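PDB 5NTD: leucyl aminopeptidase from Trypanosoma brucei brucei, which probably removes leucine and other N-terminal residues from peptides as a manganese-bound M17 aminopeptidase, here held in complex with the inhibitor bestatin. Local coordinates for residues A47-T52 with L64-P69; L236-D241 with C321-A326; V333-T338 with E516-L521. One frame throughout, in Å; residues are numbered along the deposited sequence.

Contact 1 of 3, residues A47-T52 with L64-P69; sequences AVLVGT and LPFYNP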
loop_
_atom_site.group_PDB
_atom_site.type_symbol
_atom_site.label_atom_id
_atom_site.label_comp_id
_atom_site.label_asym_id
_atom_site.label_seq_id
_atom_site.Cartn_x
_atom_site.Cartn_y
_atom_site.Cartn_z
ATOM N N ALA G 47 37.910 -14.304 -31.948
ATOM C CA ALA G 47 38.560 -15.131 -30.928
ATOM C C ALA G 47 38.517 -14.428 -29.603
ATOM O O ALA G 47 38.676 -13.193 -29.531
ATOM C CB ALA G 47 40.011 -15.419 -31.298
ATOM N N VAL G 48 38.355 -15.221 -28.552
ATOM C CA VAL G 48 38.246 -14.686 -27.188
ATOM C C VAL G 48 39.387 -15.236 -26.350
ATOM O O VAL G 48 39.675 -16.427 -26.397
ATOM C CB VAL G 48 36.886 -15.033 -26.568
ATOM C CG1 VAL G 48 36.695 -14.326 -25.225
ATOM C CG2 VAL G 48 35.748 -14.680 -27.512
ATOM N N LEU G 49 39.993 -14.367 -25.575
ATOM C CA LEU G 49 41.016 -14.754 -24.654
ATOM C C LEU G 49 40.683 -14.281 -23.244
ATOM O O LEU G 49 40.641 -13.072 -22.987
ATOM C CB LEU G 49 42.365 -14.142 -25.077
ATOM C CG LEU G 49 43.557 -14.377 -24.120
ATOM C CD1 LEU G 49 43.870 -15.858 -23.975
ATOM C CD2 LEU G 49 44.787 -13.615 -24.594
ATOM N N VAL G 50 40.490 -15.224 -22.329
ATOM C CA VAL G 50 40.110 -14.859 -20.941
ATOM C C VAL G 50 41.030 -15.462 -19.903
ATOM O O VAL G 50 41.267 -16.661 -19.882
ATOM C CB VAL G 50 38.613 -15.097 -20.570
ATOM C CG1 VAL G 50 37.717 -14.290 -21.498
ATOM C CG2 VAL G 50 38.221 -16.532 -20.694
ATOM N N GLY G 51 41.489 -14.611 -19.009
ATOM C CA GLY G 51 42.303 -15.061 -17.892
ATOM C C GLY G 51 42.561 -13.964 -16.903
ATOM O O GLY G 51 42.146 -12.819 -17.092
ATOM N N THR G 52 43.258 -14.307 -15.832
ATOM C CA THR G 52 43.621 -13.312 -14.804
ATOM C C THR G 52 44.701 -12.385 -15.325
ATOM O O THR G 52 45.356 -12.672 -16.332
ATOM C CB THR G 52 44.117 -13.972 -13.523
ATOM O OG1 THR G 52 45.286 -14.765 -13.811
ATOM C CG2 THR G 52 43.034 -14.886 -12.915
ATOM N N LEU G 64 50.274 -18.194 -28.620
ATOM C CA LEU G 64 48.902 -18.446 -29.143
ATOM C C LEU G 64 48.791 -17.925 -30.578
ATOM O O LEU G 64 49.323 -16.855 -30.890
ATOM C CB LEU G 64 47.831 -17.835 -28.218
ATOM C CG LEU G 64 47.766 -18.505 -26.824
ATOM C CD1 LEU G 64 46.771 -17.782 -25.943
ATOM C CD2 LEU G 64 47.388 -19.973 -26.913
ATOM N N PRO G 65 48.064 -18.642 -31.441
ATOM C CA PRO G 65 48.041 -18.353 -32.872
ATOM C C PRO G 65 47.596 -16.957 -33.286
ATOM O O PRO G 65 47.890 -16.523 -34.394
ATOM C CB PRO G 65 47.062 -19.395 -33.432
ATOM C CG PRO G 65 46.252 -19.855 -32.274
ATOM C CD PRO G 65 47.156 -19.736 -31.083
ATOM N N PHE G 66 46.863 -16.273 -32.426
ATOM C CA PHE G 66 46.295 -14.938 -32.760
ATOM C C PHE G 66 47.134 -13.819 -32.177
ATOM O O PHE G 66 46.779 -12.658 -32.318
ATOM C CB PHE G 66 44.821 -14.823 -32.282
ATOM C CG PHE G 66 44.645 -15.106 -30.819
ATOM C CD1 PHE G 66 44.908 -14.137 -29.879
ATOM C CD2 PHE G 66 44.280 -16.389 -30.388
ATOM C CE1 PHE G 66 44.787 -14.416 -28.525
ATOM C CE2 PHE G 66 44.169 -16.681 -29.038
ATOM C CZ PHE G 66 44.416 -15.700 -28.102
ATOM N N TYR G 67 48.158 -14.162 -31.422
ATOM C CA TYR G 67 48.864 -13.154 -30.620
ATOM C C TYR G 67 49.676 -12.271 -31.537
ATOM O O TYR G 67 50.274 -12.741 -32.470
ATOM C CB TYR G 67 49.782 -13.785 -29.573
ATOM C CG TYR G 67 50.325 -12.811 -28.540
ATOM C CD1 TYR G 67 51.514 -12.136 -28.734
ATOM C CD2 TYR G 67 49.643 -12.589 -27.343
ATOM C CE1 TYR G 67 52.009 -11.250 -27.773
ATOM C CE2 TYR G 67 50.129 -11.711 -26.371
ATOM C CZ TYR G 67 51.313 -11.046 -26.596
ATOM O OH TYR G 67 51.761 -10.168 -25.643
ATOM N N ASN G 68 49.660 -10.986 -31.259
ATOM C CA ASN G 68 50.498 -10.019 -31.955
ATOM C C ASN G 68 50.591 -8.763 -31.093
ATOM O O ASN G 68 50.086 -8.759 -29.980
ATOM C CB ASN G 68 49.957 -9.749 -33.357
ATOM C CG ASN G 68 48.832 -8.734 -33.376
ATOM O OD1 ASN G 68 48.279 -8.368 -32.342
ATOM N ND2 ASN G 68 48.481 -8.276 -34.569
ATOM N N PRO G 69 51.228 -7.692 -31.577
ATOM C CA PRO G 69 51.429 -6.547 -30.665
ATOM C C PRO G 69 50.161 -5.785 -30.274
ATOM O O PRO G 69 50.112 -5.166 -29.204
ATOM C CB PRO G 69 52.348 -5.620 -31.477
ATOM C CG PRO G 69 53.073 -6.562 -32.396
ATOM C CD PRO G 69 52.069 -7.591 -32.780
#

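Contact 2 of 3, residues L236-D241 with C321-A326; sequences LGFDVD and CGFLTA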
loop_
_atom_site.group_PDB
_atom_site.type_symbol
_atom_site.label_atom_id
_atom_site.label_comp_id
_atom_site.label_asym_id
_atom_site.label_seq_id
_atom_site.Cartn_x
_atom_site.Cartn_y
_atom_site.Cartn_z
ATOM N N LEU G 236 17.689 -42.934 -22.702
ATOM C CA LEU G 236 18.842 -43.305 -21.848
ATOM C C LEU G 236 18.622 -44.573 -21.036
ATOM O O LEU G 236 19.515 -45.051 -20.376
ATOM C CB LEU G 236 19.202 -42.150 -20.909
ATOM C CG LEU G 236 19.710 -40.899 -21.633
ATOM C CD1 LEU G 236 19.817 -39.737 -20.661
ATOM C CD2 LEU G 236 21.078 -41.155 -22.275
ATOM N N GLY G 237 17.405 -45.088 -21.060
ATOM C CA GLY G 237 17.083 -46.351 -20.395
ATOM C C GLY G 237 16.986 -46.328 -18.897
ATOM O O GLY G 237 17.312 -47.323 -18.232
ATOM N N PHE G 238 16.501 -45.228 -18.327
ATOM C CA PHE G 238 16.198 -45.220 -16.876
ATOM C C PHE G 238 14.706 -45.327 -16.652
ATOM O O PHE G 238 13.908 -45.175 -17.561
ATOM C CB PHE G 238 16.833 -44.031 -16.142
ATOM C CG PHE G 238 16.403 -42.673 -16.661
ATOM C CD1 PHE G 238 15.151 -42.141 -16.314
ATOM C CD2 PHE G 238 17.239 -41.932 -17.499
ATOM C CE1 PHE G 238 14.743 -40.909 -16.805
ATOM C CE2 PHE G 238 16.826 -40.702 -17.989
ATOM C CZ PHE G 238 15.594 -40.189 -17.630
ATOM N N ASP G 239 14.339 -45.600 -15.415
ATOM C CA ASP G 239 12.923 -45.858 -15.057
ATOM C C ASP G 239 12.179 -44.553 -14.746
ATOM O O ASP G 239 12.747 -43.604 -14.230
ATOM C CB ASP G 239 12.798 -46.846 -13.889
ATOM C CG ASP G 239 13.196 -48.273 -14.296
ATOM O OD1 ASP G 239 12.850 -48.709 -15.427
ATOM O OD2 ASP G 239 13.807 -48.973 -13.467
ATOM N N VAL G 240 10.901 -44.529 -15.086
ATOM C CA VAL G 240 10.058 -43.359 -14.838
ATOM C C VAL G 240 8.714 -43.816 -14.288
ATOM O O VAL G 240 8.072 -44.709 -14.831
ATOM C CB VAL G 240 9.923 -42.461 -16.072
ATOM C CG1 VAL G 240 9.420 -43.252 -17.289
ATOM C CG2 VAL G 240 8.978 -41.291 -15.796
ATOM N N ASP G 241 8.339 -43.204 -13.177
ATOM C CA ASP G 241 7.043 -43.450 -12.516
ATOM C C ASP G 241 6.281 -42.099 -12.436
ATOM O O ASP G 241 6.826 -41.115 -11.969
ATOM C CB ASP G 241 7.249 -44.003 -11.112
ATOM C CG ASP G 241 5.946 -44.137 -10.323
ATOM O OD1 ASP G 241 5.012 -44.782 -10.853
ATOM O OD2 ASP G 241 5.866 -43.649 -9.153
ATOM N N CYS G 321 18.242 -32.314 -14.404
ATOM C CA CYS G 321 19.426 -32.253 -15.266
ATOM C C CYS G 321 20.658 -32.849 -14.572
ATOM O O CYS G 321 21.520 -33.430 -15.221
ATOM C CB CYS G 321 19.666 -30.856 -15.764
ATOM S SG CYS G 321 18.354 -30.272 -16.887
ATOM N N GLY G 322 20.752 -32.678 -13.277
ATOM C CA GLY G 322 21.833 -33.303 -12.486
ATOM C C GLY G 322 21.730 -34.822 -12.576
ATOM O O GLY G 322 22.712 -35.537 -12.712
ATOM N N PHE G 323 20.491 -35.292 -12.495
ATOM C CA PHE G 323 20.158 -36.702 -12.720
ATOM C C PHE G 323 20.623 -37.142 -14.115
ATOM O O PHE G 323 21.240 -38.189 -14.265
ATOM C CB PHE G 323 18.687 -36.934 -12.561
ATOM C CG PHE G 323 18.262 -38.353 -12.781
ATOM C CD1 PHE G 323 18.184 -39.238 -11.728
ATOM C CD2 PHE G 323 17.832 -38.771 -14.024
ATOM C CE1 PHE G 323 17.704 -40.531 -11.909
ATOM C CE2 PHE G 323 17.358 -40.062 -14.224
ATOM C CZ PHE G 323 17.293 -40.942 -13.164
ATOM N N LEU G 324 20.280 -36.370 -15.136
ATOM C CA LEU G 324 20.662 -36.723 -16.533
ATOM C C LEU G 324 22.169 -36.830 -16.667
ATOM O O LEU G 324 22.681 -37.764 -17.288
ATOM C CB LEU G 324 20.161 -35.729 -17.560
ATOM C CG LEU G 324 18.647 -35.715 -17.786
ATOM C CD1 LEU G 324 18.326 -34.709 -18.884
ATOM C CD2 LEU G 324 18.102 -37.097 -18.138
ATOM N N THR G 325 22.888 -35.898 -16.055
ATOM C CA THR G 325 24.337 -35.933 -16.126
ATOM C C THR G 325 24.875 -37.204 -15.487
ATOM O O THR G 325 25.771 -37.854 -16.024
ATOM C CB THR G 325 24.958 -34.730 -15.448
ATOM O OG1 THR G 325 24.558 -33.576 -16.187
ATOM C CG2 THR G 325 26.495 -34.824 -15.477
ATOM N N ALA G 326 24.342 -37.545 -14.327
ATOM C CA ALA G 326 24.758 -38.753 -13.619
ATOM C C ALA G 326 24.535 -40.000 -14.501
ATOM O O ALA G 326 25.369 -40.920 -14.486
ATOM C CB ALA G 326 24.019 -38.916 -12.313
#

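Contact 3 of 3, residues V333-T338 with E516-L521; sequences VQLSCT and EYFRKL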
loop_
_atom_site.group_PDB
_atom_site.type_symbol
_atom_site.label_atom_id
_atom_site.label_comp_id
_atom_site.label_asym_id
_atom_site.label_seq_id
_atom_site.Cartn_x
_atom_site.Cartn_y
_atom_site.Cartn_z
ATOM N N VAL G 333 26.477 -43.483 -8.333
ATOM C CA VAL G 333 25.501 -43.117 -7.293
ATOM C C VAL G 333 24.159 -43.643 -7.672
ATOM O O VAL G 333 23.706 -43.496 -8.800
ATOM C CB VAL G 333 25.359 -41.584 -7.137
ATOM C CG1 VAL G 333 24.555 -41.271 -5.901
ATOM C CG2 VAL G 333 26.711 -40.927 -6.990
ATOM N N GLN G 334 23.516 -44.280 -6.731
ATOM C CA GLN G 334 22.165 -44.724 -6.976
ATOM C C GLN G 334 21.267 -43.519 -6.717
ATOM O O GLN G 334 21.327 -42.957 -5.640
ATOM C CB GLN G 334 21.763 -45.878 -6.057
ATOM C CG GLN G 334 20.365 -46.394 -6.368
ATOM C CD GLN G 334 20.028 -47.600 -5.548
ATOM O OE1 GLN G 334 20.913 -48.264 -5.009
ATOM N NE2 GLN G 334 18.768 -47.959 -5.533
ATOM N N LEU G 335 20.415 -43.207 -7.680
ATOM C CA LEU G 335 19.589 -42.002 -7.627
ATOM C C LEU G 335 18.132 -42.251 -7.830
ATOM O O LEU G 335 17.744 -42.991 -8.730
ATOM C CB LEU G 335 19.999 -41.006 -8.732
ATOM C CG LEU G 335 21.344 -40.306 -8.585
ATOM C CD1 LEU G 335 21.608 -39.485 -9.829
ATOM C CD2 LEU G 335 21.345 -39.416 -7.353
ATOM N N SER G 336 17.331 -41.582 -7.019
ATOM C CA SER G 336 15.919 -41.275 -7.394
ATOM C C SER G 336 15.848 -39.771 -7.618
ATOM O O SER G 336 16.600 -39.005 -7.026
ATOM C CB SER G 336 14.918 -41.696 -6.338
ATOM O OG SER G 336 15.129 -40.985 -5.129
ATOM N N CYS G 337 14.987 -39.387 -8.519
ATOM C CA CYS G 337 14.746 -37.977 -8.829
ATOM C C CYS G 337 13.255 -37.756 -8.960
ATOM O O CYS G 337 12.611 -38.211 -9.893
ATOM C CB CYS G 337 15.430 -37.563 -10.118
ATOM S SG CYS G 337 15.099 -35.834 -10.574
ATOM N N THR G 338 12.715 -37.097 -7.953
ATOM C CA THR G 338 11.262 -36.883 -7.851
ATOM C C THR G 338 10.957 -35.419 -8.194
ATOM O O THR G 338 11.392 -34.494 -7.516
ATOM C CB THR G 338 10.731 -37.291 -6.471
ATOM O OG1 THR G 338 10.892 -38.710 -6.303
ATOM C CG2 THR G 338 9.254 -36.941 -6.323
ATOM N N GLU G 516 29.145 -32.253 -9.089
ATOM C CA GLU G 516 30.356 -32.107 -8.297
ATOM C C GLU G 516 30.163 -32.744 -6.932
ATOM O O GLU G 516 31.059 -33.431 -6.411
ATOM C CB GLU G 516 30.750 -30.656 -8.198
ATOM C CG GLU G 516 31.970 -30.384 -7.328
ATOM C CD GLU G 516 33.252 -31.057 -7.834
ATOM O OE1 GLU G 516 33.369 -31.315 -9.054
ATOM O OE2 GLU G 516 34.135 -31.348 -6.987
ATOM N N TYR G 517 28.983 -32.559 -6.356
ATOM C CA TYR G 517 28.653 -33.193 -5.061
ATOM C C TYR G 517 28.752 -34.746 -5.175
ATOM O O TYR G 517 29.387 -35.418 -4.344
ATOM C CB TYR G 517 27.260 -32.748 -4.544
ATOM C CG TYR G 517 26.772 -33.474 -3.288
ATOM C CD1 TYR G 517 27.259 -33.153 -2.047
ATOM C CD2 TYR G 517 25.882 -34.522 -3.383
ATOM C CE1 TYR G 517 26.864 -33.865 -0.909
ATOM C CE2 TYR G 517 25.475 -35.241 -2.263
ATOM C CZ TYR G 517 25.970 -34.920 -1.038
ATOM O OH TYR G 517 25.567 -35.627 0.073
ATOM N N PHE G 518 28.130 -35.277 -6.202
ATOM C CA PHE G 518 28.155 -36.745 -6.455
ATOM C C PHE G 518 29.607 -37.279 -6.651
ATOM O O PHE G 518 29.969 -38.310 -6.131
ATOM C CB PHE G 518 27.346 -37.131 -7.692
ATOM C CG PHE G 518 25.888 -36.834 -7.600
ATOM C CD1 PHE G 518 25.240 -36.793 -6.394
ATOM C CD2 PHE G 518 25.159 -36.617 -8.751
ATOM C CE1 PHE G 518 23.871 -36.516 -6.324
ATOM C CE2 PHE G 518 23.809 -36.348 -8.707
ATOM C CZ PHE G 518 23.158 -36.308 -7.482
ATOM N N ARG G 519 30.409 -36.496 -7.347
ATOM C CA ARG G 519 31.821 -36.818 -7.621
ATOM C C ARG G 519 32.636 -37.091 -6.354
ATOM O O ARG G 519 33.467 -37.989 -6.354
ATOM C CB ARG G 519 32.533 -35.700 -8.379
ATOM C CG ARG G 519 32.923 -36.027 -9.803
ATOM C CD ARG G 519 33.059 -34.821 -10.720
ATOM N NE ARG G 519 33.990 -33.788 -10.278
ATOM C CZ ARG G 519 35.296 -33.739 -10.549
ATOM N NH1 ARG G 519 35.910 -34.691 -11.239
ATOM N NH2 ARG G 519 35.997 -32.693 -10.106
ATOM N N LYS G 520 32.368 -36.350 -5.284
ATOM C CA LYS G 520 33.155 -36.450 -4.053
ATOM C C LYS G 520 32.520 -37.310 -2.969
ATOM O O LYS G 520 33.025 -37.324 -1.852
ATOM C CB LYS G 520 33.477 -35.063 -3.493
ATOM C CG LYS G 520 34.197 -34.103 -4.447
ATOM C CD LYS G 520 35.498 -34.593 -5.040
ATOM C CE LYS G 520 35.875 -33.943 -6.405
ATOM N NZ LYS G 520 36.626 -32.677 -6.433
ATOM N N LEU G 521 31.481 -38.073 -3.279
ATOM C CA LEU G 521 30.804 -38.882 -2.247
ATOM C C LEU G 521 31.641 -40.050 -1.692
ATOM O O LEU G 521 31.833 -41.033 -2.400
ATOM C CB LEU G 521 29.452 -39.428 -2.779
ATOM C CG LEU G 521 28.328 -38.391 -2.747
ATOM C CD1 LEU G 521 27.071 -38.866 -3.465
ATOM C CD2 LEU G 521 27.991 -37.960 -1.327
#

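Contact 1 of 3, residues A47-T52 with L64-P69
Leu-49, pointing off its strand, meets the ring of Phe-66 with three of its carbons and reaches Leu-64 with one of them. Its CG stands anti to the backbone N (chi1 175°), which carries both methyl groups away from the strand and over to the loop. Leu-49 CB lies 4.0 Å from Phe-66 CZ, and Leu-49 CD2 the same distance from Phe-66 CE1. The other branch serves two neighbours: Leu-49 CD1 rests 4.0 Å from Leu-64 CD1 and also grazes Phe-66 CZ. A branched leucine suits this place because its forked end lets both methyls lie on the ring while one of them, CD1, also meets Leu-64.

Phe-66 follows Pro-65 in a type I beta turn that runs from Leu-64 to Tyr-67 and is closed by the bond from Tyr-67 N to Leu-64 O (3.0 Å). Its CG lies between the backbone N and the carbonyl carbon (chi1 55°), a setting that directs the ring from the turn toward the strand. The ring then spans two strand positions, for Phe-66 CD2 also approaches Ala-47 CB at 4.5 Å, where alanine's single methyl is small enough to let the ring lie close to the strand backbone; the approach is oblique. The contact is wholly apolar, and all four touching residues are buried.

The turn leads into helix 69-77, whose N-cap is Asn-68. Strand 46-52 runs between strands 140-145 and 99-107 in the mixed sheet of the N-terminal, macro-like domain; Phe-144 of strand 140-145 meets Phe-66 edge-to-face, and Val-61 of helix 59-62 packs on Leu-49.

Contact 2 of 3, residues L236-D241 with C321-A326
Phe-323, on helix 314-328, drives the edge of its ring into the face of Phe-238, giving a T-shaped pair with centroids 4.9 Å apart and planes at 86°. The atom that leads is Phe-323 CE2, poised 3.5 Å above the plane of Phe-238 and over its centre, so that it lies at almost equal distance from all six ring carbons; CG and CD1 of Phe-238 both lie 3.7 Å from Phe-323 CE2. Phe-323 extends its ring with CG anti to the backbone N (chi1 180°), which carries the ring out from the helix to Phe-238. Phenylalanine suits both places, offering a weakly positive C-H edge on one side and an electron-rich face on the other.

The helix belongs to the catalytic domain, where it packs against the central mixed sheet: Phe-323 also touches Leu-272 and Tyr-274 of strand 268-274 and Leu-335 of strand 334-344.

Leu-324 comes next and adds a methyl beside the aromatic pair. Leu-324 CD2 lies 3.8 Å from Phe-238 CE2, approaching the ring obliquely, and 4.0 Å from Leu-236 CD1; the two leucine side chains cross at about a right angle. Leu-236 ends helix 222-236, and Gly-237 with its positive phi turns the chain out toward strand 239-244. The CB of Thr-325, following Leu-324, points away from 236-241, and its OG1 is hydrogen-bonded to Ser-205 OG.

Contact 3 of 3, residues V333-T338 with E516-L521
Phe-518 and Val-333, with Leu-335 next in buried surface, join the C-terminal helix 511-519 to the start of strand 334-344, a helix-on-sheet contact of the alpha/beta catalytic domain. Phe-518 is used along its whole length. Phe-518 CB lies 3.9 Å from Val-333 CG2, while the far end of the ring reaches Leu-335: Leu-335 CD2 is 3.6 Å from Phe-518 CZ. The side chains of Leu-335 and Phe-518 arrive from opposite directions, and the two methyls of the leucine divide the ring end between them, CD2 at CZ and CE1, CD1 at CE2 (Phe-518 CE2 is 4.0 Å from Leu-335 CD1). The methyls approach obliquely.

Val-333 and Leu-335 are two positions apart, so both turn to the helix while Gln-334 between them does not. The beta-branched valine suits the extended chain: with CG1 anti to the backbone N (chi1 -169°), CG2 is the methyl that bears on the helix. Val-333 CG2 also meets Leu-521 CD1 at 4.1 Å, so the last residue of the protein helps cover it. On the sheet, Leu-286 of neighbouring strand 283-291 touches Phe-518 as well.

Beyond the apolar patch, Glu-516, Arg-519 and Lys-520 form a salt-bridge network at the end of the helix. Lys-520 NZ makes a salt bridge to Glu-516 OE2, meeting the syn lone pair of that oxygen. Arg-519 grips the other oxygen side-on: Arg-519 NE, 2.8 Å from Glu-516 OE1, comes from above the carboxylate plane, while Glu-516 OE1 receives Arg-519 NH2 on its syn lone pair.

Along the chain the three contacts come in series. Contact 1 lies in the N-terminal domain, with its centre about 39 Å from that of contact 2 and about 38 Å from that of contact 3, and it touches neither. Contacts 2 and 3 belong to the catalytic part, their centres about 11 Å apart, and reach the same mixed sheet. Helix 314-328 and strand 334-344 are consecutive in the chain, and where they meet Ala-326 CB lies 3.5 Å from Leu-335 CD1 and Phe-323 CD1 3.6 Å from Cys-337 CB. Contacts 2 and 3 thus adjoin each other on the sheet of the metal-binding domain, whereas contact 1 packs a separate sheet.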